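Local coordinates for protein putative tryptophan halogenase (Xanthomonas campestris pv. campestris, PDB 6Y1W) that is a putative flavin-dependent tryptophan halogenase that probably binds FAD and uses it to halogenate an aromatic substrate, at residues A[94-98]-A[99-103]; A[397-400]-A[401-404]; A[441-444]-A[445-449]. All coordinates share one frame; numbering follows the deposited sequence. Where two conformers were deposited one is given.

Contact 1 (A[94-98]-A[99-103]); sequences FEHWR and DVDRH. With BUD ((2S,3S)-butane-2,3-diol), chain J.
The imidazole of His96 is covered on both faces. CE1 of His103 sits over one face, and the methyl C4 of the butanediol lies on the opposite one, 3.6 Å from His96 CG. At the ring edge are Val100 and the backbone N of Asp101. The two histidines form a T-shaped pair, with the edge of His103 toward the face of His96 and the planes at 83°. The His103 ring has CG of Glu95 over one face as a CH-pi contact and the backbone C of Asp101 over the opposite one. Its own edge meets the backbone of His96: the N gives a weak hydrogen bond to His103 ND1 (3.0 Å). More strongly, Asp101 N donates to His96 ND1 at 2.9 Å, nearly straight at 170° and close to the ring plane. This bond fixes the turn of the ring. CG of His96 lies beside its backbone N (chi1 -60°), which brings the ring edge, with ND1, to the backbone of the type II turn Asp99 to Arg102.

Farther along, the guanidinium groups of Arg98 and Arg102 stack flat, 3.6 Å between centres. The like charges are probably eased by Asp400, which forms a salt bridge with Arg98 NE. Water 1 donates to Phe94 O and Arg102 O and accepts from Arg98 N.

This is the tip of the beta hairpin of strands 91-99 and 102-107, the latter at an outer edge of its sheet. Strand 263-268 flanks 91-99 on the other side, where Arg267 forms a salt bridge with Glu95 and Trp97 NE1 is hydrogen-bonded to Ala266 O. The Trp97 ring also meets Tyr396 of helix 371-397 edge-to-face. Phe94 stacks on His395 of the same helix and touches Glu347, a predicted tryptophan-binding residue.

Contact 2 (A[397-400]-A[401-404]); sequences HATD and RRDT. With BUD ((2S,3S)-butane-2,3-diol), chain J.
Arg401 begins against Thr399. Its CB and CG both lie 3.3 Å from Thr399 OG1, and its CD is farther from that oxygen. The chain then bends at chi3 (66°) and carries the guanidinium away from Thr399 to Asp403. There NE meets OD1, and NH2 meets OD2 at 2.8 Å. This is a side-on, two-nitrogen salt bridge, nearly in the guanidinium plane, and both carboxylate oxygens use their syn lone pairs. NH2 has a second partner, O2 of the butanediol, at 2.9 Å and 154°. NH1 reaches His96 O. The flat end is therefore held at all three nitrogens.

These residues form the irregular link between helix 371-397 and helix 405-412. Ala398 is the first residue to leave the first helix, and Thr404 is the N-cap of the second, its OG1 accepting from Trp407 N.

Within the link, Thr399 OG1 takes a hydrogen bond from Arg401 N (2.9 Å), which makes an ST turn. With OG1 anti to its own backbone N (chi1 -179°), the hydroxyl reaches forward to that amide. It is also hydrogen-bonded to Trp97 O. Arg402 folds back over the chain, and its NH2 donates to two carbonyls, Thr399 O at 3.0 Å and Arg401 O at 2.9 Å. Both oxygens lie in the guanidinium plane, but the nitrogen stands above each carbonyl plane. Water 2 joins Thr399 O to Arg402 NH1.

Contact 3 (A[441-444]-A[445-449]); sequences AENS and WIQVM. With BUD ((2S,3S)-butane-2,3-diol), chain H.
Asn443 lies across the end of Gln447, one helical turn on. Its ND2 is 3.5 Å from Gln447 CD, and the two amide planes are 65° apart. The amides are not hydrogen-bonded to each other. They share a third residue instead: Thr111 OG1 bonds to Asn443 OD1 and to Gln447 NE2. Gln447 OE1 goes to Ser107 N. The side chain of Gln447 runs extended beyond CG, with CG packed on Asn443 O at 3.2 Å. Asn443 has CG anti to its backbone N (chi1 -179°), and this brings its amide to the Gln447 end.

The hydroxyl of Ser444 meets the ligand. Its OG is 2.5 Å from O2 of the butanediol, a short hydrogen bond in which either oxygen could be the donor. The same O2 accepts from Ala441 N at 3.0 Å and 172°, so two protein groups hold it at the start of the helix. Ser444 OG is also bonded to His106 NE2.

Regular i to i+4 backbone bonds join the two segments, from Trp445 N to Ala441 O through Val448 N to Ser444 O. Ala441 is the N-cap residue. Side chains of the next turn lie against these carbonyls: Trp445 CD1 is 3.4 Å from Ala441 O, and Ile446 CG1 is 3.2 Å from Glu442 O.

This first part of helix 442-451 is largely buried. Val448 also comes within about 4 Å, side chain to side chain, of Glu347, predicted to bind L-tryptophan. Val448 and Ser444 face helix 371-397, where both touch Phe391, whose ring also meets Trp445 edge-to-face. Trp445 and Met449 pack on helix 417-429. Ile446 touches Phe136 and Val432 in loops. Gln447 and Val448 also touch His106 of strand 102-107.

Along the chain the three contacts come in series, and none nests in or crosses another. Contact 1 closes the hairpin between strands 91-99 and 102-107. Contact 2 follows much later, in the link from helix 371-397 to helix 405-412, and contact 3 opens helix 442-451. Contacts 1 and 2 touch, their centres about 10 Å apart. The link meets the hairpin end, and both border the same butanediol, chain J. Contact 3 touches neither, its centre lying about 17 Å from contact 1 and 19 Å from contact 2. It binds a different butanediol, chain H. Helix 371-397 leads into contact 2 and packs on the other two; strand 102-107 runs from contact 1 to contact 3.

Contact 1 (A[94-98]-A[99-103])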
loop_
_atom_site.group_PDB
_atom_site.type_symbol
_atom_site.label_atom_id
_atom_site.label_comp_id
_atom_site.label_asym_id
_atom_site.label_seq_id
_atom_site.Cartn_x
_atom_site.Cartn_y
_atom_site.Cartn_z
ATOM N N PHE A 94 2.514 -13.663 -24.082
ATOM C CA PHE A 94 1.097 -13.677 -24.434
ATOM C C PHE A 94 0.972 -13.621 -25.942
ATOM O O PHE A 94 1.244 -12.585 -26.551
ATOM C CB PHE A 94 0.371 -12.497 -23.787
ATOM C CG PHE A 94 0.055 -12.742 -22.335
ATOM C CD1 PHE A 94 -1.073 -13.506 -22.001
ATOM C CD2 PHE A 94 0.916 -12.331 -21.324
ATOM C CE1 PHE A 94 -1.364 -13.817 -20.641
ATOM C CE2 PHE A 94 0.614 -12.613 -19.960
ATOM C CZ PHE A 94 -0.512 -13.375 -19.633
ATOM N N GLU A 95 0.589 -14.739 -26.535
ATOM C CA GLU A 95 0.454 -14.858 -27.988
ATOM C C GLU A 95 -1.016 -14.884 -28.392
ATOM O O GLU A 95 -1.814 -15.639 -27.817
ATOM C CB GLU A 95 1.173 -16.115 -28.472
ATOM C CG GLU A 95 2.666 -16.073 -28.247
ATOM C CD GLU A 95 3.388 -17.321 -28.714
ATOM O OE1 GLU A 95 2.720 -18.331 -29.006
ATOM O OE2 GLU A 95 4.637 -17.273 -28.807
ATOM N N HIS A 96 -1.371 -14.037 -29.388
ATOM C CA HIS A 96 -2.688 -14.024 -30.032
ATOM C C HIS A 96 -3.778 -13.419 -29.138
ATOM O O HIS A 96 -4.971 -13.672 -29.369
ATOM C CB HIS A 96 -3.150 -15.428 -30.503
ATOM C CG HIS A 96 -2.246 -16.096 -31.508
ATOM N ND1 HIS A 96 -1.996 -15.586 -32.773
ATOM C CD2 HIS A 96 -1.615 -17.294 -31.451
ATOM C CE1 HIS A 96 -1.199 -16.420 -33.424
ATOM N NE2 HIS A 96 -0.964 -17.468 -32.650
ATOM N N TRP A 97 -3.411 -12.642 -28.107
ATOM C CA TRP A 97 -4.412 -12.042 -27.227
ATOM C C TRP A 97 -4.897 -10.700 -27.776
ATOM O O TRP A 97 -6.113 -10.474 -27.896
ATOM C CB TRP A 97 -3.840 -11.871 -25.793
ATOM C CG TRP A 97 -3.710 -13.192 -25.084
ATOM C CD1 TRP A 97 -2.666 -14.079 -25.163
ATOM C CD2 TRP A 97 -4.667 -13.785 -24.189
ATOM N NE1 TRP A 97 -2.934 -15.194 -24.413
ATOM C CE2 TRP A 97 -4.146 -15.044 -23.799
ATOM C CE3 TRP A 97 -5.910 -13.380 -23.689
ATOM C CZ2 TRP A 97 -4.821 -15.903 -22.944
ATOM C CZ3 TRP A 97 -6.594 -14.245 -22.855
ATOM C CH2 TRP A 97 -6.045 -15.493 -22.481
ATOM N N ARG A 98 -3.956 -9.798 -28.075
ATOM C CA ARG A 98 -4.332 -8.511 -28.645
ATOM C C ARG A 98 -5.088 -8.717 -29.955
ATOM O O ARG A 98 -6.159 -8.146 -30.167
ATOM C CB ARG A 98 -3.094 -7.647 -28.872
ATOM C CG ARG A 98 -3.500 -6.223 -29.280
ATOM C CD ARG A 98 -2.687 -5.636 -30.374
ATOM N NE ARG A 98 -3.260 -4.347 -30.758
ATOM C CZ ARG A 98 -2.572 -3.212 -30.743
ATOM N NH1 ARG A 98 -1.311 -3.223 -30.343
ATOM N NH2 ARG A 98 -3.159 -2.069 -31.092
ATOM N N ASP A 99 -4.546 -9.560 -30.830
ATOM C CA ASP A 99 -5.234 -9.996 -32.034
ATOM C C ASP A 99 -4.473 -11.221 -32.515
ATOM O O ASP A 99 -3.378 -11.518 -32.018
ATOM C CB ASP A 99 -5.241 -8.895 -33.106
ATOM C CG ASP A 99 -6.385 -9.044 -34.083
ATOM O OD1 ASP A 99 -7.041 -10.126 -34.116
ATOM O OD2 ASP A 99 -6.619 -8.039 -34.812
ATOM N N VAL A 100 -5.056 -11.940 -33.482
ATOM C CA VAL A 100 -4.295 -12.997 -34.132
ATOM C C VAL A 100 -2.997 -12.423 -34.653
ATOM O O VAL A 100 -2.962 -11.349 -35.271
ATOM C CB VAL A 100 -5.110 -13.631 -35.271
ATOM C CG1 VAL A 100 -4.286 -14.706 -35.974
ATOM C CG2 VAL A 100 -6.393 -14.210 -34.699
ATOM N N ASP A 101 -1.920 -13.149 -34.385
ATOM C CA ASP A 101 -0.554 -12.859 -34.792
ATOM C C ASP A 101 0.005 -11.586 -34.183
ATOM O O ASP A 101 0.986 -11.063 -34.683
ATOM C CB ASP A 101 -0.415 -12.799 -36.322
ATOM C CG ASP A 101 -0.681 -14.127 -36.973
ATOM O OD1 ASP A 101 -0.325 -15.182 -36.404
ATOM O OD2 ASP A 101 -1.280 -14.098 -38.053
ATOM N N ARG A 102 -0.588 -11.070 -33.102
ATOM C CA ARG A 102 -0.017 -9.934 -32.390
ATOM C C ARG A 102 0.279 -10.370 -30.973
ATOM O O ARG A 102 -0.652 -10.669 -30.213
ATOM C CB ARG A 102 -0.954 -8.730 -32.391
ATOM C CG ARG A 102 -1.225 -8.289 -33.842
ATOM C CD ARG A 102 -1.912 -6.965 -33.925
ATOM N NE ARG A 102 -0.986 -5.845 -33.672
ATOM C CZ ARG A 102 -1.340 -4.573 -33.824
ATOM N NH1 ARG A 102 -2.583 -4.279 -34.224
ATOM N NH2 ARG A 102 -0.467 -3.603 -33.572
ATOM N N HIS A 103 1.557 -10.347 -30.619
ATOM C CA HIS A 103 2.079 -10.941 -29.392
ATOM C C HIS A 103 2.791 -9.891 -28.555
ATOM O O HIS A 103 3.193 -8.844 -29.048
ATOM C CB HIS A 103 3.061 -12.072 -29.734
ATOM C CG HIS A 103 2.557 -12.979 -30.799
ATOM N ND1 HIS A 103 1.292 -13.533 -30.759
ATOM C CD2 HIS A 103 3.109 -13.375 -31.969
ATOM C CE1 HIS A 103 1.114 -14.292 -31.828
ATOM N NE2 HIS A 103 2.197 -14.202 -32.584
HETATM C C1 BUD J . -4.876 -19.447 -35.288
HETATM O O1 BUD J . -6.987 -20.390 -34.487
HETATM C C2 BUD J . -5.820 -19.699 -34.112
HETATM O O2 BUD J . -7.349 -18.644 -32.687
HETATM C C3 BUD J . -6.295 -18.365 -33.555
HETATM C C4 BUD J . -5.190 -17.690 -32.745
HETATM O O HOH W 1 -1.031 -10.975 -27.566
#

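Contact 2 (A[397-400]-A[401-404])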
loop_
_atom_site.group_PDB
_atom_site.type_symbol
_atom_site.label_atom_id
_atom_site.label_comp_id
_atom_site.label_asym_id
_atom_site.label_seq_id
_atom_site.Cartn_x
_atom_site.Cartn_y
_atom_site.Cartn_z
ATOM N N HIS A 397 -10.913 -9.011 -21.857
ATOM C CA HIS A 397 -11.729 -7.876 -22.301
ATOM C C HIS A 397 -10.967 -6.926 -23.201
ATOM O O HIS A 397 -11.565 -6.334 -24.112
ATOM C CB HIS A 397 -12.261 -7.097 -21.086
ATOM C CG HIS A 397 -13.330 -6.089 -21.422
ATOM N ND1 HIS A 397 -14.520 -6.454 -22.019
ATOM C CD2 HIS A 397 -13.408 -4.752 -21.195
ATOM C CE1 HIS A 397 -15.291 -5.376 -22.142
ATOM N NE2 HIS A 397 -14.644 -4.332 -21.655
ATOM N N ALA A 398 -9.669 -6.739 -22.953
ATOM C CA ALA A 398 -8.847 -5.843 -23.770
ATOM C C ALA A 398 -8.350 -6.627 -24.981
ATOM O O ALA A 398 -7.317 -7.294 -24.937
ATOM C CB ALA A 398 -7.702 -5.269 -22.948
ATOM N N THR A 399 -9.109 -6.593 -26.085
ATOM C CA THR A 399 -8.695 -7.370 -27.250
ATOM C C THR A 399 -9.269 -6.711 -28.488
ATOM O O THR A 399 -10.356 -6.122 -28.430
ATOM C CB THR A 399 -9.138 -8.850 -27.199
ATOM O OG1 THR A 399 -8.661 -9.498 -28.383
ATOM C CG2 THR A 399 -10.679 -8.988 -27.119
ATOM N N ASP A 400 -8.521 -6.802 -29.593
ATOM C CA ASP A 400 -9.029 -6.437 -30.917
ATOM C C ASP A 400 -9.794 -7.574 -31.583
ATOM O O ASP A 400 -10.430 -7.356 -32.632
ATOM C CB ASP A 400 -7.892 -6.019 -31.856
ATOM C CG ASP A 400 -7.163 -4.769 -31.404
ATOM O OD1 ASP A 400 -7.688 -3.991 -30.574
ATOM O OD2 ASP A 400 -6.053 -4.569 -31.916
ATOM N N ARG A 401 -9.758 -8.764 -31.005
ATOM C CA ARG A 401 -10.313 -9.935 -31.667
ATOM C C ARG A 401 -11.831 -9.865 -31.745
ATOM O O ARG A 401 -12.507 -9.640 -30.734
ATOM C CB ARG A 401 -9.883 -11.201 -30.939
ATOM C CG ARG A 401 -8.359 -11.415 -31.033
ATOM C CD ARG A 401 -7.955 -12.819 -30.532
ATOM N NE ARG A 401 -8.461 -13.913 -31.368
ATOM C CZ ARG A 401 -8.012 -15.168 -31.301
ATOM N NH1 ARG A 401 -7.036 -15.480 -30.441
ATOM N NH2 ARG A 401 -8.553 -16.128 -32.065
ATOM N N ARG A 402 -12.363 -10.129 -32.947
ATOM C CA ARG A 402 -13.794 -10.325 -33.153
ATOM C C ARG A 402 -14.035 -11.556 -34.019
ATOM O O ARG A 402 -15.114 -11.706 -34.623
ATOM C CB ARG A 402 -14.443 -9.085 -33.792
ATOM C CG ARG A 402 -14.169 -7.786 -33.047
ATOM C CD ARG A 402 -14.902 -7.712 -31.707
ATOM N NE ARG A 402 -14.771 -6.384 -31.121
ATOM C CZ ARG A 402 -13.771 -5.981 -30.344
ATOM N NH1 ARG A 402 -13.763 -4.727 -29.880
ATOM N NH2 ARG A 402 -12.783 -6.830 -30.038
ATOM N N ASP A 403 -13.052 -12.444 -34.079
ATOM C CA ASP A 403 -13.074 -13.514 -35.071
ATOM C C ASP A 403 -13.840 -14.743 -34.635
ATOM O O ASP A 403 -14.039 -15.632 -35.463
ATOM C CB ASP A 403 -11.652 -13.934 -35.465
ATOM C CG ASP A 403 -10.771 -14.306 -34.251
ATOM O OD1 ASP A 403 -10.388 -13.376 -33.518
ATOM O OD2 ASP A 403 -10.488 -15.515 -34.034
ATOM N N THR A 404 -14.228 -14.867 -33.351
ATOM C CA THR A 404 -15.099 -15.935 -32.894
ATOM C C THR A 404 -16.135 -15.322 -31.963
ATOM O O THR A 404 -15.959 -14.188 -31.457
ATOM C CB THR A 404 -14.356 -17.058 -32.132
ATOM O OG1 THR A 404 -13.916 -16.533 -30.859
ATOM C CG2 THR A 404 -13.167 -17.573 -32.924
HETATM C C1 BUD J . -4.876 -19.447 -35.288
HETATM O O1 BUD J . -6.987 -20.390 -34.487
HETATM C C2 BUD J . -5.820 -19.699 -34.112
HETATM O O2 BUD J . -7.349 -18.644 -32.687
HETATM C C3 BUD J . -6.295 -18.365 -33.555
HETATM C C4 BUD J . -5.190 -17.690 -32.745
HETATM O O HOH W 2 -12.132 -3.950 -27.489
#

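Contact 3 (A[441-444]-A[445-449])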
loop_
_atom_site.group_PDB
_atom_site.type_symbol
_atom_site.label_atom_id
_atom_site.label_comp_id
_atom_site.label_asym_id
_atom_site.label_seq_id
_atom_site.Cartn_x
_atom_site.Cartn_y
_atom_site.Cartn_z
ATOM N N ALA A 441 1.768 -4.841 -10.066
ATOM C CA ALA A 441 2.460 -3.575 -10.013
ATOM C C ALA A 441 2.066 -2.690 -11.204
ATOM O O ALA A 441 1.439 -3.127 -12.168
ATOM C CB ALA A 441 3.969 -3.813 -10.023
ATOM N N GLU A 442 2.418 -1.409 -11.100
ATOM C CA GLU A 442 2.200 -0.507 -12.229
ATOM C C GLU A 442 2.778 -1.065 -13.526
ATOM O O GLU A 442 2.126 -0.984 -14.573
ATOM C CB GLU A 442 2.781 0.875 -11.908
ATOM C CG GLU A 442 1.947 1.599 -10.856
ATOM C CD GLU A 442 2.487 2.971 -10.494
ATOM O OE1 GLU A 442 3.484 3.399 -11.090
ATOM O OE2 GLU A 442 1.901 3.622 -9.599
ATOM N N ASN A 443 3.987 -1.654 -13.485
ATOM C CA ASN A 443 4.594 -2.210 -14.697
ATOM C C ASN A 443 3.674 -3.232 -15.368
ATOM O O ASN A 443 3.645 -3.340 -16.611
ATOM C CB ASN A 443 5.939 -2.883 -14.360
ATOM C CG ASN A 443 6.632 -3.457 -15.608
ATOM O OD1 ASN A 443 7.083 -2.708 -16.442
ATOM N ND2 ASN A 443 6.706 -4.771 -15.716
ATOM N N SER A 444 2.981 -4.035 -14.557
ATOM C CA SER A 444 2.117 -5.090 -15.087
ATOM C C SER A 444 0.915 -4.495 -15.801
ATOM O O SER A 444 0.600 -4.895 -16.931
ATOM C CB SER A 444 1.634 -5.994 -13.951
ATOM O OG SER A 444 2.695 -6.837 -13.522
ATOM N N TRP A 445 0.231 -3.539 -15.149
ATOM C CA TRP A 445 -0.897 -2.849 -15.788
ATOM C C TRP A 445 -0.464 -2.215 -17.114
ATOM O O TRP A 445 -1.186 -2.303 -18.125
ATOM C CB TRP A 445 -1.452 -1.751 -14.856
ATOM C CG TRP A 445 -2.269 -2.261 -13.725
ATOM C CD1 TRP A 445 -1.878 -2.353 -12.410
ATOM C CD2 TRP A 445 -3.629 -2.728 -13.772
ATOM N NE1 TRP A 445 -2.899 -2.849 -11.652
ATOM C CE2 TRP A 445 -3.982 -3.106 -12.455
ATOM C CE3 TRP A 445 -4.572 -2.870 -14.799
ATOM C CZ2 TRP A 445 -5.251 -3.610 -12.129
ATOM C CZ3 TRP A 445 -5.833 -3.384 -14.482
ATOM C CH2 TRP A 445 -6.162 -3.745 -13.152
ATOM N N ILE A 446 0.713 -1.570 -17.125
ATOM C CA ILE A 446 1.185 -0.899 -18.337
ATOM C C ILE A 446 1.508 -1.917 -19.419
ATOM O O ILE A 446 1.037 -1.806 -20.549
ATOM C CB ILE A 446 2.419 -0.022 -18.048
ATOM C CG1 ILE A 446 2.114 1.047 -17.005
ATOM C CG2 ILE A 446 2.982 0.583 -19.347
ATOM C CD1 ILE A 446 3.392 1.664 -16.434
ATOM N N GLN A 447 2.304 -2.939 -19.091
ATOM C CA GLN A 447 2.685 -3.896 -20.133
ATOM C C GLN A 447 1.463 -4.597 -20.719
ATOM O O GLN A 447 1.375 -4.802 -21.940
ATOM C CB GLN A 447 3.678 -4.928 -19.598
ATOM C CG GLN A 447 5.085 -4.383 -19.319
ATOM C CD GLN A 447 6.043 -5.547 -19.023
ATOM O OE1 GLN A 447 5.608 -6.648 -18.834
ATOM N NE2 GLN A 447 7.340 -5.274 -18.989
ATOM N N VAL A 448 0.520 -5.006 -19.871
ATOM C CA VAL A 448 -0.623 -5.741 -20.398
ATOM C C VAL A 448 -1.575 -4.815 -21.157
ATOM O O VAL A 448 -2.093 -5.192 -22.219
ATOM C CB VAL A 448 -1.324 -6.488 -19.257
ATOM C CG1 VAL A 448 -2.605 -7.094 -19.724
ATOM C CG2 VAL A 448 -0.347 -7.594 -18.774
ATOM N N MET A 449 -1.853 -3.611 -20.634
ATOM C CA MET A 449 -2.775 -2.751 -21.390
ATOM C C MET A 449 -2.154 -2.275 -22.701
ATOM O O MET A 449 -2.824 -2.301 -23.745
ATOM C CB MET A 449 -3.262 -1.576 -20.546
ATOM C CG MET A 449 -4.223 -2.101 -19.494
ATOM S SD MET A 449 -5.158 -0.772 -18.664
ATOM C CE MET A 449 -3.898 -0.114 -17.588
HETATM C C1 BUD H . 3.722 -10.973 -10.241
HETATM O O1 BUD H . 2.874 -10.011 -12.239
HETATM C C2 BUD H . 2.994 -9.777 -10.856
HETATM O O2 BUD H . 3.134 -7.331 -11.072
HETATM C C3 BUD H . 3.798 -8.496 -10.606
HETATM C C4 BUD H . 4.049 -8.359 -9.099
#